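Local coordinates for protein CD180 antigen (Mus musculus, PDB 3T6Q) that may cooperate with MD-1 and TLR4 in the innate immune response of B-cells to bacterial lipopolysaccharide, leading to NF-kappa-B activation, at residues K263-N268 / A287-E292; F313-Q318 / R338-T343; K304-S309 / T328-K333. All coordinates share one frame; numbering follows the deposited sequence.

Interaction 1 of 3, residues K263-N268 / A287-E292; sequences KHYFFN and ATHLSE
Y265 turns a ring edge onto one face of the H289 imidazole in an edge-to-face pair. The two planes stand at 64°, the centroids are 5.2 Å apart, and Y265 CD2 reaches H289 CG at 3.6 Å. Y265 starts out pointing away from 287-292; setting CG opposite the backbone N (chi1 -169°) brings its ring edge back over the histidine. At the rim of the same imidazole, a water lying in the ring plane joins H289 NE2 to K263 O, a link that would favour this rotation of the ring.

On the buried side, F266 points toward 287-292 and crosses T288 at a slant: its CD2 lies 3.6 Å from T288 CG2, while its CB packs on the CD2 methyl of L290. F267 sets CB against H289 O, which also lies at the edge of its ring, near the ring plane.

The backbone between them is held by T288 O, which accepts F266 N at 3.0 Å (N-H...O 146°) and, weakly, F267 N. At the beginning of the segments, K263 CA makes a CA-H...O contact of 3.2 Å with A287 O; a water links that same oxygen to K263 NZ, whose ammonium is also salt-bridged to E236. The chemistry is thus divided between apolar packing of F266 against T288 and L290 and an aromatic, water-bridged side at H289, joining consecutive leucine-rich repeats 8 and 9 without regular strand pairing.

Interaction 2 of 3, residues F313-Q318 / R338-T343; sequences FENLCQ and RLELGT
N315 and E340 form a single backbone bridge, CA atoms 4.6 Å apart, framed by two hydrogen bonds: E340 N gives to E314 O at 3.0 Å, nearly straight at 172°, and L316 N to E340 O at 2.8 Å. The second donor lies almost on the line of its carbonyl bond, whereas the first is tilted 29° from the carbonyl plane. A water donating to both E314 O and R338 O extends the polar seam.

In the conformer given, the N315 and E340 side chains lie side by side, pointing the same way. E340 bends at chi2 (58°), folding its carboxylate back so that OE2 accepts G342 N through its anti lone pair, while OE1 and R338 NH1 form a salt bridge of charges alone, the oxygen lying well out of the guanidinium plane. Q318 OE1 takes the backbone N-H groups of both E314 and N315, bracing the turn.

On the buried side, L339 CD1 reaches F313 CB at 3.9 Å and also covers the N315-L316 peptide. L316 CG and L341 CD2 approach to 4.1 Å with the side chains slanting across one another, and L316 CB lies against L341 O.

A disulfide from C317 to C345 adds a covalent tie beside the contact. Leucines on the inside and backbone bonds between equivalent loop positions of successive turns are characteristic of the leucine-rich repeat solenoid, here joining repeats 10 and 11.

Interaction 3 of 3, residues K304-S309 / T328-K333; sequences KKLVLS and THLSIK
K305 and H329 lie side by side on one face of a parallel strand pair, with the lysine chain, extended beyond CG, laid over the imidazole. Its CE sits 3.8 Å from the ring centroid and 8° off the normal, a CH-pi contact.

Backbone hydrogen bonds join strands 305-307 and 329-331, whose axes are 4.9 Å apart and whose directions differ by 2°. L306 N gives to H329 O, S331 N to L306 O at 3.0 Å and L308 N to S331 O at 2.8 Å. K304 O grips two donors, T328 N at 2.7 Å and H329 N.

On the other face L306 CD2 meets L330 CD1 at 4.2 Å, the side chains pointing the same way; just past the strands, L308 CB abuts I332 CG1.

At the far end a side chain meets the backbone: S309 OG accepts K333 N at 3.0 Å (172°). The same hydroxyl shares a water with K333 NZ, whose ammonium pairs with an acidic side chain on the chain of another protein. The chemistry implies a two-sided strand pair, leucines inward and a mostly polar face of K305, H329 and S331, with V307 among them, outward, as on the concave surface of leucine-rich repeats, with K333 also touching glycan sugars.

How the interactions relate
Interactions 1, 2 and 3 sit close together along the solenoid, their centres 15 to 16 Å apart. Interaction 3 pairs the strands of repeats 10 and 11, and interaction 2 joins the loops that follow them, so their segments alternate along the chain. L316 CD2 meets I332 CD1 at 3.5 Å where the two share the core. Interaction 1, which joins repeats 8 and 9, two repeats earlier, reaches interaction 3 through a probable hydrogen bond from A287 N to S309 O (2.9 Å), and interaction 2 through S291 O against F313 CD1 at 3.4 Å. The glycan sugars lie nearest interaction 3: about 3 Å from the K333 side chain, against about 9 Å from that of A287.

Interaction 1 of 3, residues K263-N268 / A287-E292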
loop_
_atom_site.group_PDB
_atom_site.type_symbol
_atom_site.label_atom_id
_atom_site.label_comp_id
_atom_site.label_asym_id
_atom_site.label_seq_id
_atom_site.Cartn_x
_atom_site.Cartn_y
_atom_site.Cartn_z
ATOM N N LYS A 263 -22.647 -14.170 -9.567
ATOM C CA LYS A 263 -22.026 -13.409 -10.669
ATOM C C LYS A 263 -21.072 -14.216 -11.517
ATOM O O LYS A 263 -20.500 -13.681 -12.448
ATOM C CB LYS A 263 -21.382 -12.105 -10.194
ATOM C CG LYS A 263 -22.414 -11.125 -9.624
ATOM C CD LYS A 263 -21.968 -9.676 -9.792
ATOM C CE LYS A 263 -23.145 -8.738 -9.495
ATOM N NZ LYS A 263 -24.026 -8.539 -10.673
ATOM N N HIS A 264 -20.876 -15.501 -11.200
ATOM C CA HIS A 264 -20.202 -16.371 -12.172
ATOM C C HIS A 264 -21.086 -16.629 -13.341
ATOM O O HIS A 264 -22.335 -16.534 -13.241
ATOM C CB HIS A 264 -19.753 -17.701 -11.533
ATOM C CG HIS A 264 -18.623 -17.523 -10.557
ATOM N ND1 HIS A 264 -17.341 -17.309 -10.965
ATOM C CD2 HIS A 264 -18.619 -17.453 -9.169
ATOM C CE1 HIS A 264 -16.552 -17.151 -9.891
ATOM N NE2 HIS A 264 -17.337 -17.219 -8.781
ATOM N N TYR A 265 -20.471 -16.972 -14.466
ATOM C CA TYR A 265 -21.237 -17.127 -15.699
ATOM C C TYR A 265 -21.724 -18.568 -15.882
ATOM O O TYR A 265 -21.016 -19.392 -16.458
ATOM C CB TYR A 265 -20.403 -16.663 -16.890
ATOM C CG TYR A 265 -21.161 -16.514 -18.195
ATOM C CD1 TYR A 265 -20.800 -17.271 -19.324
ATOM C CD2 TYR A 265 -22.234 -15.618 -18.312
ATOM C CE1 TYR A 265 -21.479 -17.131 -20.521
ATOM C CE2 TYR A 265 -22.916 -15.470 -19.516
ATOM C CZ TYR A 265 -22.530 -16.236 -20.607
ATOM O OH TYR A 265 -23.189 -16.109 -21.798
ATOM N N PHE A 266 -22.937 -18.855 -15.388
ATOM C CA PHE A 266 -23.538 -20.173 -15.514
ATOM C C PHE A 266 -24.342 -20.402 -16.810
ATOM O O PHE A 266 -24.296 -21.504 -17.328
ATOM C CB PHE A 266 -24.425 -20.526 -14.309
ATOM C CG PHE A 266 -23.662 -20.958 -13.059
ATOM C CD1 PHE A 266 -23.661 -22.315 -12.650
ATOM C CD2 PHE A 266 -23.009 -20.028 -12.233
ATOM C CE1 PHE A 266 -22.993 -22.699 -11.460
ATOM C CE2 PHE A 266 -22.352 -20.407 -11.050
ATOM C CZ PHE A 266 -22.331 -21.745 -10.672
ATOM N N PHE A 267 -25.041 -19.395 -17.332
ATOM C CA PHE A 267 -25.822 -19.528 -18.608
ATOM C C PHE A 267 -25.571 -20.824 -19.425
ATOM O O PHE A 267 -24.417 -21.169 -19.711
ATOM C CB PHE A 267 -25.598 -18.292 -19.511
ATOM C CG PHE A 267 -26.348 -18.350 -20.825
ATOM C CD1 PHE A 267 -25.673 -18.639 -22.022
ATOM C CD2 PHE A 267 -27.732 -18.127 -20.873
ATOM C CE1 PHE A 267 -26.360 -18.702 -23.239
ATOM C CE2 PHE A 267 -28.423 -18.197 -22.088
ATOM C CZ PHE A 267 -27.739 -18.485 -23.271
ATOM N N ASN A 268 -26.637 -21.535 -19.809
ATOM C CA ASN A 268 -26.506 -22.794 -20.609
ATOM C C ASN A 268 -25.743 -23.898 -19.863
ATOM O O ASN A 268 -24.878 -24.608 -20.377
ATOM C CB ASN A 268 -25.921 -22.588 -22.030
ATOM C CG ASN A 268 -26.199 -23.788 -22.961
ATOM O OD1 ASN A 268 -25.375 -24.180 -23.784
ATOM N ND2 ASN A 268 -27.359 -24.374 -22.807
ATOM N N ALA A 287 -27.571 -13.595 -9.761
ATOM C CA ALA A 287 -26.986 -12.877 -10.925
ATOM C C ALA A 287 -25.961 -13.716 -11.705
ATOM O O ALA A 287 -24.888 -13.209 -12.042
ATOM C CB ALA A 287 -26.373 -11.552 -10.471
ATOM N N THR A 288 -26.304 -14.958 -12.018
ATOM C CA THR A 288 -25.375 -15.862 -12.696
ATOM C C THR A 288 -25.727 -16.059 -14.167
ATOM O O THR A 288 -25.258 -17.031 -14.810
ATOM C CB THR A 288 -25.303 -17.258 -11.999
ATOM O OG1 THR A 288 -26.637 -17.780 -11.777
ATOM C CG2 THR A 288 -24.477 -17.140 -10.661
ATOM N N HIS A 289 -26.512 -15.129 -14.719
ATOM C CA HIS A 289 -26.967 -15.163 -16.154
ATOM C C HIS A 289 -27.796 -16.375 -16.519
ATOM O O HIS A 289 -27.806 -16.806 -17.668
ATOM C CB HIS A 289 -25.776 -15.032 -17.087
ATOM C CG HIS A 289 -24.918 -13.840 -16.776
ATOM N ND1 HIS A 289 -25.102 -12.639 -17.372
ATOM C CD2 HIS A 289 -23.901 -13.660 -15.822
ATOM C CE1 HIS A 289 -24.218 -11.749 -16.865
ATOM N NE2 HIS A 289 -23.478 -12.380 -15.926
ATOM N N LEU A 290 -28.480 -16.966 -15.546
ATOM C CA LEU A 290 -29.389 -18.098 -15.825
ATOM C C LEU A 290 -30.665 -17.674 -16.546
ATOM O O LEU A 290 -31.350 -16.728 -16.103
ATOM C CB LEU A 290 -29.782 -18.816 -14.511
ATOM C CG LEU A 290 -28.690 -19.517 -13.686
ATOM C CD1 LEU A 290 -29.191 -19.973 -12.281
ATOM C CD2 LEU A 290 -28.169 -20.695 -14.488
ATOM N N SER A 291 -30.997 -18.372 -17.632
ATOM C CA SER A 291 -32.266 -18.131 -18.348
ATOM C C SER A 291 -33.216 -19.313 -18.139
ATOM O O SER A 291 -34.418 -19.219 -18.406
ATOM C CB SER A 291 -32.010 -17.930 -19.843
ATOM O OG SER A 291 -31.327 -19.057 -20.356
ATOM N N GLU A 292 -32.664 -20.440 -17.677
ATOM C CA GLU A 292 -33.463 -21.652 -17.405
ATOM C C GLU A 292 -32.544 -22.682 -16.731
ATOM O O GLU A 292 -31.314 -22.572 -16.833
ATOM C CB GLU A 292 -34.075 -22.279 -18.703
ATOM C CG GLU A 292 -33.083 -22.897 -19.692
ATOM C CD GLU A 292 -33.783 -23.515 -20.900
ATOM O OE1 GLU A 292 -33.871 -24.751 -20.982
ATOM O OE2 GLU A 292 -34.281 -22.771 -21.760
HETATM O O HOH W 1 -23.983 -10.653 -12.883
HETATM O O HOH W 2 -21.543 -11.449 -13.802
HETATM O O HOH W 3 -29.447 -20.559 -18.644
#

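Interaction 2 of 3, residues F313-Q318 / R338-T343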
loop_
_atom_site.group_PDB
_atom_site.type_symbol
_atom_site.label_atom_id
_atom_site.label_comp_id
_atom_site.label_asym_id
_atom_site.label_seq_id
_atom_site.Cartn_x
_atom_site.Cartn_y
_atom_site.Cartn_z
ATOM N N PHE A 313 -34.900 -15.513 -16.122
ATOM C CA PHE A 313 -35.957 -16.461 -16.520
ATOM C C PHE A 313 -37.093 -15.718 -17.174
ATOM O O PHE A 313 -37.367 -14.553 -16.807
ATOM C CB PHE A 313 -36.511 -17.190 -15.278
ATOM C CG PHE A 313 -35.430 -17.934 -14.502
ATOM C CD1 PHE A 313 -34.864 -19.103 -15.016
ATOM C CD2 PHE A 313 -34.935 -17.420 -13.299
ATOM C CE1 PHE A 313 -33.824 -19.747 -14.330
ATOM C CE2 PHE A 313 -33.918 -18.057 -12.602
ATOM C CZ PHE A 313 -33.359 -19.223 -13.111
ATOM N N GLU A 314 -37.778 -16.381 -18.102
ATOM C CA GLU A 314 -39.018 -15.840 -18.673
ATOM C C GLU A 314 -40.222 -16.358 -17.919
ATOM O O GLU A 314 -41.242 -15.684 -17.807
ATOM C CB GLU A 314 -39.146 -16.245 -20.145
ATOM C CG GLU A 314 -38.093 -15.566 -21.009
ATOM C CD GLU A 314 -37.904 -16.258 -22.351
ATOM O OE1 GLU A 314 -38.859 -16.912 -22.841
ATOM O OE2 GLU A 314 -36.787 -16.147 -22.908
ATOM N N ASN A 315 -40.105 -17.577 -17.418
ATOM C CA ASN A 315 -41.237 -18.257 -16.795
ATOM C C ASN A 315 -40.708 -18.947 -15.531
ATOM O O ASN A 315 -39.541 -19.335 -15.478
ATOM C CB ASN A 315 -41.843 -19.264 -17.816
ATOM C CG ASN A 315 -43.234 -19.766 -17.433
ATOM O OD1 ASN A 315 -44.183 -19.647 -18.214
ATOM N ND2 ASN A 315 -43.358 -20.340 -16.252
ATOM N N LEU A 316 -41.562 -19.080 -14.522
ATOM C CA LEU A 316 -41.222 -19.823 -13.308
ATOM C C LEU A 316 -41.036 -21.324 -13.566
ATOM O O LEU A 316 -40.232 -21.963 -12.901
ATOM C CB LEU A 316 -42.289 -19.663 -12.234
ATOM C CG LEU A 316 -41.958 -19.254 -10.788
ATOM C CD1 LEU A 316 -43.066 -19.712 -9.855
ATOM C CD2 LEU A 316 -40.580 -19.581 -10.234
ATOM N N CYS A 317 -41.738 -21.869 -14.545
ATOM C CA CYS A 317 -41.550 -23.278 -14.912
ATOM C C CYS A 317 -40.108 -23.608 -15.425
ATOM O O CYS A 317 -39.677 -24.733 -15.327
ATOM C CB CYS A 317 -42.624 -23.749 -15.888
ATOM S SG CYS A 317 -44.168 -24.321 -15.090
ATOM N N GLN A 318 -39.348 -22.600 -15.828
ATOM C CA GLN A 318 -37.977 -22.781 -16.307
ATOM C C GLN A 318 -36.938 -23.022 -15.186
ATOM O O GLN A 318 -35.771 -23.298 -15.493
ATOM C CB GLN A 318 -37.535 -21.575 -17.152
ATOM C CG GLN A 318 -38.210 -21.450 -18.534
ATOM C CD GLN A 318 -37.841 -20.160 -19.243
ATOM O OE1 GLN A 318 -37.892 -19.078 -18.658
ATOM N NE2 GLN A 318 -37.479 -20.261 -20.516
ATOM N N ARG A 338 -39.564 -9.431 -17.198
ATOM C CA ARG A 338 -40.877 -9.745 -16.593
ATOM C C ARG A 338 -41.022 -11.268 -16.352
ATOM O O ARG A 338 -40.862 -12.059 -17.271
ATOM C CB ARG A 338 -41.985 -9.263 -17.568
ATOM C CG ARG A 338 -43.406 -9.190 -17.030
ATOM C CD ARG A 338 -44.024 -10.494 -16.515
ATOM N NE ARG A 338 -45.441 -10.666 -16.903
ATOM C CZ ARG A 338 -46.364 -11.367 -16.223
ATOM N NH1 ARG A 338 -47.580 -11.431 -16.745
ATOM N NH2 ARG A 338 -46.120 -11.976 -15.031
ATOM N N LEU A 339 -41.350 -11.693 -15.143
ATOM C CA LEU A 339 -41.415 -13.115 -14.870
ATOM C C LEU A 339 -42.863 -13.577 -14.966
ATOM O O LEU A 339 -43.702 -13.059 -14.253
ATOM C CB LEU A 339 -40.870 -13.401 -13.459
ATOM C CG LEU A 339 -40.818 -14.885 -13.027
ATOM C CD1 LEU A 339 -39.837 -15.681 -13.909
ATOM C CD2 LEU A 339 -40.429 -14.985 -11.564
ATOM N N GLU A 340 -43.144 -14.559 -15.816
ATOM C CA GLU A 340 -44.479 -15.170 -15.853
ATOM C C GLU A 340 -44.491 -16.316 -14.825
ATOM O O GLU A 340 -43.653 -17.210 -14.884
ATOM C CB GLU A 340 -44.748 -15.707 -17.284
ATOM C CG GLU A 340 -45.987 -16.595 -17.358
ATOM C CD GLU A 340 -47.248 -15.869 -16.874
ATOM O OE1 GLU A 340 -47.547 -14.774 -17.386
ATOM O OE2 GLU A 340 -47.948 -16.385 -15.972
ATOM N N LEU A 341 -45.448 -16.326 -13.920
ATOM C CA LEU A 341 -45.460 -17.339 -12.851
ATOM C C LEU A 341 -46.048 -18.673 -13.317
ATOM O O LEU A 341 -45.811 -19.720 -12.708
ATOM C CB LEU A 341 -46.272 -16.848 -11.643
ATOM C CG LEU A 341 -45.717 -15.617 -10.893
ATOM C CD1 LEU A 341 -46.418 -15.427 -9.551
ATOM C CD2 LEU A 341 -44.204 -15.769 -10.709
ATOM N N GLY A 342 -46.844 -18.628 -14.365
ATOM C CA GLY A 342 -47.406 -19.851 -14.943
ATOM C C GLY A 342 -48.440 -20.439 -14.009
ATOM O O GLY A 342 -48.998 -19.722 -13.156
ATOM N N THR A 343 -48.691 -21.738 -14.151
ATOM C CA THR A 343 -49.679 -22.428 -13.308
ATOM C C THR A 343 -49.037 -23.716 -12.798
ATOM O O THR A 343 -48.527 -24.500 -13.616
ATOM C CB THR A 343 -50.936 -22.813 -14.143
ATOM O OG1 THR A 343 -51.651 -21.619 -14.512
ATOM C CG2 THR A 343 -51.832 -23.782 -13.360
HETATM O O HOH W 4 -42.250 -13.617 -19.442
#

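Interaction 3 of 3, residues K304-S309 / T328-K333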
loop_
_atom_site.group_PDB
_atom_site.type_symbol
_atom_site.label_atom_id
_atom_site.label_comp_id
_atom_site.label_asym_id
_atom_site.label_seq_id
_atom_site.Cartn_x
_atom_site.Cartn_y
_atom_site.Cartn_z
ATOM N N LYS A 304 -32.024 -27.321 0.958
ATOM C CA LYS A 304 -33.120 -26.668 1.674
ATOM C C LYS A 304 -33.411 -25.222 1.192
ATOM O O LYS A 304 -34.573 -24.780 1.169
ATOM C CB LYS A 304 -32.838 -26.679 3.183
ATOM C CG LYS A 304 -32.491 -28.082 3.734
ATOM C CD LYS A 304 -33.593 -29.117 3.471
ATOM C CE LYS A 304 -33.350 -30.383 4.343
ATOM N NZ LYS A 304 -32.013 -30.934 3.963
ATOM N N LYS A 305 -32.365 -24.492 0.833
ATOM C CA LYS A 305 -32.534 -23.057 0.481
ATOM C C LYS A 305 -31.847 -22.791 -0.841
ATOM O O LYS A 305 -30.696 -23.196 -1.031
ATOM C CB LYS A 305 -31.974 -22.113 1.564
ATOM C CG LYS A 305 -32.537 -22.426 2.960
ATOM C CD LYS A 305 -32.186 -21.345 3.998
ATOM C CE LYS A 305 -32.585 -21.754 5.401
ATOM N NZ LYS A 305 -32.662 -20.542 6.269
ATOM N N LEU A 306 -32.547 -22.095 -1.734
ATOM C CA LEU A 306 -32.027 -21.797 -3.049
ATOM C C LEU A 306 -32.291 -20.320 -3.396
ATOM O O LEU A 306 -33.410 -19.819 -3.229
ATOM C CB LEU A 306 -32.678 -22.713 -4.115
ATOM C CG LEU A 306 -32.252 -22.541 -5.583
ATOM C CD1 LEU A 306 -30.747 -22.809 -5.802
ATOM C CD2 LEU A 306 -33.116 -23.420 -6.509
ATOM N N VAL A 307 -31.257 -19.635 -3.877
ATOM C CA VAL A 307 -31.434 -18.265 -4.273
ATOM C C VAL A 307 -31.153 -18.174 -5.774
ATOM O O VAL A 307 -30.032 -18.484 -6.215
ATOM C CB VAL A 307 -30.476 -17.330 -3.529
ATOM C CG1 VAL A 307 -30.669 -15.865 -4.026
ATOM C CG2 VAL A 307 -30.700 -17.399 -2.003
ATOM N N LEU A 308 -32.146 -17.756 -6.549
ATOM C CA LEU A 308 -31.984 -17.610 -8.043
ATOM C C LEU A 308 -32.303 -16.175 -8.467
ATOM O O LEU A 308 -32.701 -15.905 -9.603
ATOM C CB LEU A 308 -32.962 -18.546 -8.752
ATOM C CG LEU A 308 -32.786 -20.069 -8.492
ATOM C CD1 LEU A 308 -33.884 -20.891 -9.165
ATOM C CD2 LEU A 308 -31.424 -20.521 -8.939
ATOM N N SER A 309 -32.169 -15.271 -7.515
ATOM C CA SER A 309 -32.432 -13.837 -7.760
ATOM C C SER A 309 -31.528 -13.258 -8.837
ATOM O O SER A 309 -30.388 -13.732 -9.040
ATOM C CB SER A 309 -32.207 -13.099 -6.449
ATOM O OG SER A 309 -33.133 -13.588 -5.484
ATOM N N THR A 328 -37.136 -25.664 1.405
ATOM C CA THR A 328 -38.014 -24.988 2.349
ATOM C C THR A 328 -38.037 -23.464 2.056
ATOM O O THR A 328 -38.989 -22.783 2.438
ATOM C CB THR A 328 -37.550 -25.209 3.828
ATOM O OG1 THR A 328 -36.181 -24.796 3.958
ATOM C CG2 THR A 328 -37.656 -26.696 4.181
ATOM N N HIS A 329 -36.962 -22.953 1.447
ATOM C CA HIS A 329 -36.835 -21.523 1.128
ATOM C C HIS A 329 -36.406 -21.339 -0.314
ATOM O O HIS A 329 -35.411 -21.926 -0.767
ATOM C CB HIS A 329 -35.757 -20.853 2.021
ATOM C CG HIS A 329 -36.031 -20.996 3.523
ATOM N ND1 HIS A 329 -36.118 -19.927 4.351
ATOM C CD2 HIS A 329 -36.234 -22.131 4.328
ATOM C CE1 HIS A 329 -36.376 -20.355 5.610
ATOM N NE2 HIS A 329 -36.458 -21.700 5.586
ATOM N N LEU A 330 -37.118 -20.466 -1.025
ATOM C CA LEU A 330 -36.824 -20.166 -2.438
ATOM C C LEU A 330 -36.947 -18.657 -2.658
ATOM O O LEU A 330 -37.996 -18.091 -2.388
ATOM C CB LEU A 330 -37.832 -20.889 -3.363
ATOM C CG LEU A 330 -37.687 -20.540 -4.879
ATOM C CD1 LEU A 330 -36.314 -20.974 -5.420
ATOM C CD2 LEU A 330 -38.787 -21.235 -5.660
ATOM N N SER A 331 -35.859 -18.030 -3.131
ATOM C CA SER A 331 -35.822 -16.610 -3.454
ATOM C C SER A 331 -35.525 -16.418 -4.904
ATOM O O SER A 331 -34.522 -16.946 -5.408
ATOM C CB SER A 331 -34.698 -15.927 -2.670
ATOM O OG SER A 331 -35.027 -16.020 -1.313
ATOM N N ILE A 332 -36.415 -15.730 -5.603
ATOM C CA ILE A 332 -36.162 -15.435 -7.006
ATOM C C ILE A 332 -36.651 -14.013 -7.165
ATOM O O ILE A 332 -37.699 -13.768 -7.717
ATOM C CB ILE A 332 -36.939 -16.355 -7.978
ATOM C CG1 ILE A 332 -36.761 -17.816 -7.614
ATOM C CG2 ILE A 332 -36.427 -16.137 -9.411
ATOM C CD1 ILE A 332 -37.682 -18.741 -8.388
ATOM N N LYS A 333 -35.898 -13.083 -6.644
ATOM C CA LYS A 333 -36.352 -11.682 -6.714
ATOM C C LYS A 333 -35.452 -10.879 -7.642
ATOM O O LYS A 333 -34.322 -11.304 -7.929
ATOM C CB LYS A 333 -36.359 -11.066 -5.315
ATOM C CG LYS A 333 -35.017 -10.474 -4.926
ATOM C CD LYS A 333 -35.194 -9.392 -3.847
ATOM C CE LYS A 333 -33.853 -8.822 -3.426
ATOM N NZ LYS A 333 -33.068 -9.907 -2.754
HETATM O O HOH W 5 -34.003 -18.874 -0.368
HETATM O O HOH W 6 -32.229 -12.667 -3.246
#